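Local coordinates for light Chain (Clostridium botulinum, PDB 6BVD), which is the zinc protease domain of a mosaic botulinum neurotoxin and, as in related toxins, probably cleaves a neuronal SNARE protein to block neurotransmitter release, at residues A[374-379]-A[425-430]. Sequence-based numbering, arbitrary orientation.
Sequences GPFYLP and RVVRLC
Gly374 rests its CA against Leu429 CD1, where strand 373-377 pairs antiparallel with a segment close to the C-terminus; a cis peptide bond leads on into Pro375. Pro375 O accepts a nearly straight hydrogen bond from Cys430 N (3.0 Å, 168° at the hydrogen), while Leu429 CD1 and Cys430 CB also pack on this oxygen. At the non-hydrogen-bonded pair with Leu429, Phe376 has CG anti to its carbonyl carbon (chi1 -61°), which leans the ring toward the partner strand: CE1 meets Leu429 CD1 at 3.9 Å, and CD1 of the same ring reaches Val427 CB. Tyr377 and Arg428 form the hydrogen-bonded pair: Tyr377 N to Arg428 O and Arg428 N to Tyr377 O, each 2.8 Å and in the plane of the accepting carbonyl. The two kinds of pair alternate as in any antiparallel pairing, placing Phe376 and Leu429 on one face of the sheet, Tyr377 and Arg428 on the other. The latter two side chains run alongside each other, with Arg428 NH1 at the edge of the phenol ring, 3.7 Å from Tyr377 CE2, and ring and guanidinium planes 53° apart. Leu378 leaves the regular pairing, yet its CD2 still lies 3.6 Å from Val427 CG1. Pro379 lays CB over one face of the guanidinium, 3.7 Å from Arg428 NH2. The guanidinium of Arg425 forms a salt bridge with Asp383. Strand 373-377 lies between strand 201-208 and the outermost strand, 428-429, of an antiparallel sheet; Phe376, Leu378 and Val427 all touch Ile219 of strand 215-219, and Gln418 of helix 411-419 accepts a hydrogen bond from Leu429 N.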
ATOM      1  N   GLY A 374       1.809   4.830 -29.098  1.00 34.80           N
ATOM      2  CA  GLY A 374       0.473   4.657 -28.572  1.00 29.20           C
ATOM      3  C   GLY A 374      -0.448   5.707 -29.158  1.00 35.65           C
ATOM      4  O   GLY A 374      -0.419   5.949 -30.358  1.00 38.08           O
ATOM      5  N   PRO A 375      -1.240   6.368 -28.308  1.00 39.00           N
ATOM      6  CA  PRO A 375      -1.233   6.217 -26.851  1.00 31.09           C
ATOM      7  C   PRO A 375      -2.155   5.121 -26.315  1.00 32.60           C
ATOM      8  O   PRO A 375      -2.935   4.520 -27.065  1.00 29.02           O
ATOM      9  CB  PRO A 375      -1.703   7.595 -26.372  1.00 35.21           C
ATOM     10  CG  PRO A 375      -2.690   8.006 -27.380  1.00 35.75           C
ATOM     11  CD  PRO A 375      -2.120   7.480 -28.728  1.00 39.86           C
ATOM     12  N   PHE A 376      -2.052   4.886 -25.004  1.00 29.32           N
ATOM     13  CA  PHE A 376      -2.762   3.816 -24.314  1.00 31.80           C
ATOM     14  C   PHE A 376      -3.647   4.303 -23.167  1.00 29.30           C
ATOM     15  O   PHE A 376      -3.311   5.255 -22.480  1.00 32.19           O
ATOM     16  CB  PHE A 376      -1.758   2.799 -23.753  1.00 28.57           C
ATOM     17  CG  PHE A 376      -0.925   2.127 -24.817  1.00 34.20           C
ATOM     18  CD1 PHE A 376      -1.391   0.995 -25.462  1.00 32.45           C
ATOM     19  CD2 PHE A 376       0.309   2.628 -25.172  1.00 31.00           C
ATOM     20  CE1 PHE A 376      -0.632   0.369 -26.491  1.00 27.47           C
ATOM     21  CE2 PHE A 376       1.069   2.006 -26.194  1.00 30.01           C
ATOM     22  CZ  PHE A 376       0.593   0.880 -26.831  1.00 22.58           C
ATOM     23  N   TYR A 377      -4.775   3.635 -22.982  1.00 26.19           N
ATOM     24  CA  TYR A 377      -5.563   3.790 -21.761  1.00 28.29           C
ATOM     25  C   TYR A 377      -5.147   2.702 -20.761  1.00 26.30           C
ATOM     26  O   TYR A 377      -4.937   1.545 -21.161  1.00 29.15           O
ATOM     27  CB  TYR A 377      -7.033   3.691 -22.099  1.00 27.34           C
ATOM     28  CG  TYR A 377      -8.002   3.770 -20.941  1.00 26.68           C
ATOM     29  CD1 TYR A 377      -8.042   4.888 -20.117  1.00 28.01           C
ATOM     30  CD2 TYR A 377      -8.924   2.755 -20.722  1.00 25.92           C
ATOM     31  CE1 TYR A 377      -8.968   4.973 -19.082  1.00 32.64           C
ATOM     32  CE2 TYR A 377      -9.843   2.829 -19.680  1.00 29.40           C
ATOM     33  CZ  TYR A 377      -9.856   3.939 -18.868  1.00 27.77           C
ATOM     34  OH  TYR A 377     -10.771   4.013 -17.848  1.00 35.09           O
ATOM     35  N   LEU A 378      -4.989   3.077 -19.488  1.00 25.09           N
ATOM     36  CA  LEU A 378      -4.653   2.149 -18.407  1.00 33.25           C
ATOM     37  C   LEU A 378      -5.862   1.969 -17.491  1.00 35.26           C
ATOM     38  O   LEU A 378      -6.013   2.720 -16.529  1.00 31.67           O
ATOM     39  CB  LEU A 378      -3.485   2.680 -17.579  1.00 29.50           C
ATOM     40  CG  LEU A 378      -2.301   3.226 -18.363  1.00 30.49           C
ATOM     41  CD1 LEU A 378      -1.211   3.728 -17.459  1.00 24.35           C
ATOM     42  CD2 LEU A 378      -1.779   2.145 -19.291  1.00 28.85           C
ATOM     43  N   PRO A 379      -6.719   0.987 -17.788  1.00 33.50           N
ATOM     44  CA  PRO A 379      -8.027   0.828 -17.134  1.00 32.72           C
ATOM     45  C   PRO A 379      -8.009   0.357 -15.669  1.00 37.54           C
ATOM     46  O   PRO A 379      -9.025   0.582 -14.981  1.00 37.93           O
ATOM     47  CB  PRO A 379      -8.708  -0.225 -18.001  1.00 30.76           C
ATOM     48  CG  PRO A 379      -7.574  -1.041 -18.555  1.00 31.36           C
ATOM     49  CD  PRO A 379      -6.484  -0.049 -18.813  1.00 32.91           C
ATOM     50  N   ARG A 425      -5.480  -6.360 -19.535  1.00 35.92           N
ATOM     51  CA  ARG A 425      -5.974  -5.653 -18.366  1.00 41.39           C
ATOM     52  C   ARG A 425      -4.924  -4.631 -17.923  1.00 39.13           C
ATOM     53  O   ARG A 425      -5.122  -3.876 -16.965  1.00 38.93           O
ATOM     54  CB  ARG A 425      -6.312  -6.647 -17.247  1.00 46.92           C
ATOM     55  CG  ARG A 425      -7.630  -7.395 -17.454  1.00 45.75           C
ATOM     56  CD  ARG A 425      -8.117  -8.054 -16.168  1.00 43.97           C
ATOM     57  NE  ARG A 425      -8.813  -7.070 -15.345  1.00 48.66           N
ATOM     58  CZ  ARG A 425      -8.468  -6.753 -14.099  1.00 45.99           C
ATOM     59  NH1 ARG A 425      -7.448  -7.378 -13.516  1.00 45.28           N
ATOM     60  NH2 ARG A 425      -9.153  -5.833 -13.427  1.00 47.91           N
ATOM     61  N   VAL A 426      -3.814  -4.577 -18.652  1.00 37.09           N
ATOM     62  CA  VAL A 426      -2.783  -3.604 -18.348  1.00 28.09           C
ATOM     63  C   VAL A 426      -2.978  -2.328 -19.164  1.00 30.65           C
ATOM     64  O   VAL A 426      -2.988  -1.238 -18.603  1.00 31.14           O
ATOM     65  CB  VAL A 426      -1.370  -4.152 -18.622  1.00 38.15           C
ATOM     66  CG1 VAL A 426      -0.335  -3.125 -18.218  1.00 39.12           C
ATOM     67  CG2 VAL A 426      -1.128  -5.476 -17.878  1.00 38.58           C
ATOM     68  N   VAL A 427      -3.091  -2.485 -20.487  1.00 33.68           N
ATOM     69  CA  VAL A 427      -3.255  -1.391 -21.446  1.00 36.68           C
ATOM     70  C   VAL A 427      -4.348  -1.633 -22.491  1.00 38.07           C
ATOM     71  O   VAL A 427      -4.617  -2.778 -22.859  1.00 39.80           O
ATOM     72  CB  VAL A 427      -1.931  -1.122 -22.209  1.00 27.64           C
ATOM     73  CG1 VAL A 427      -0.849  -0.699 -21.267  1.00 30.15           C
ATOM     74  CG2 VAL A 427      -1.491  -2.375 -23.026  1.00 30.47           C
ATOM     75  N   ARG A 428      -4.968  -0.552 -22.977  1.00 38.04           N
ATOM     76  CA  ARG A 428      -5.809  -0.595 -24.182  1.00 38.04           C
ATOM     77  C   ARG A 428      -5.327   0.440 -25.184  1.00 36.59           C
ATOM     78  O   ARG A 428      -5.221   1.620 -24.859  1.00 29.82           O
ATOM     79  CB  ARG A 428      -7.282  -0.332 -23.869  1.00 40.16           C
ATOM     80  CG  ARG A 428      -7.954  -1.387 -23.036  1.00 50.47           C
ATOM     81  CD  ARG A 428      -9.405  -1.015 -22.820  1.00 57.54           C
ATOM     82  NE  ARG A 428      -9.983  -1.705 -21.670  1.00 66.82           N
ATOM     83  CZ  ARG A 428     -10.989  -1.213 -20.952  1.00 66.77           C
ATOM     84  NH1 ARG A 428     -11.507  -0.032 -21.281  1.00 63.79           N
ATOM     85  NH2 ARG A 428     -11.470  -1.888 -19.911  1.00 64.18           N
ATOM     86  N   LEU A 429      -5.032   0.008 -26.406  1.00 31.12           N
ATOM     87  CA  LEU A 429      -4.608   0.948 -27.439  1.00 32.01           C
ATOM     88  C   LEU A 429      -5.776   1.880 -27.779  1.00 36.35           C
ATOM     89  O   LEU A 429      -6.885   1.412 -28.000  1.00 43.11           O
ATOM     90  CB  LEU A 429      -4.106   0.188 -28.687  1.00 33.14           C
ATOM     91  CG  LEU A 429      -3.649   1.023 -29.879  1.00 36.86           C
ATOM     92  CD1 LEU A 429      -2.483   1.917 -29.496  1.00 42.49           C
ATOM     93  CD2 LEU A 429      -3.247   0.125 -31.062  1.00 35.65           C
ATOM     94  N   CYS A 430      -5.535   3.190 -27.771  1.00 38.59           N
ATOM     95  CA  CYS A 430      -6.570   4.187 -28.050  1.00 41.15           C
ATOM     96  C   CYS A 430      -6.852   4.282 -29.536  1.00 52.28           C
ATOM     97  O   CYS A 430      -5.978   3.987 -30.345  1.00 54.30           O
ATOM     98  CB  CYS A 430      -6.146   5.560 -27.541  1.00 44.44           C
ATOM     99  SG  CYS A 430      -6.023   5.698 -25.769  1.00 46.56           S
TER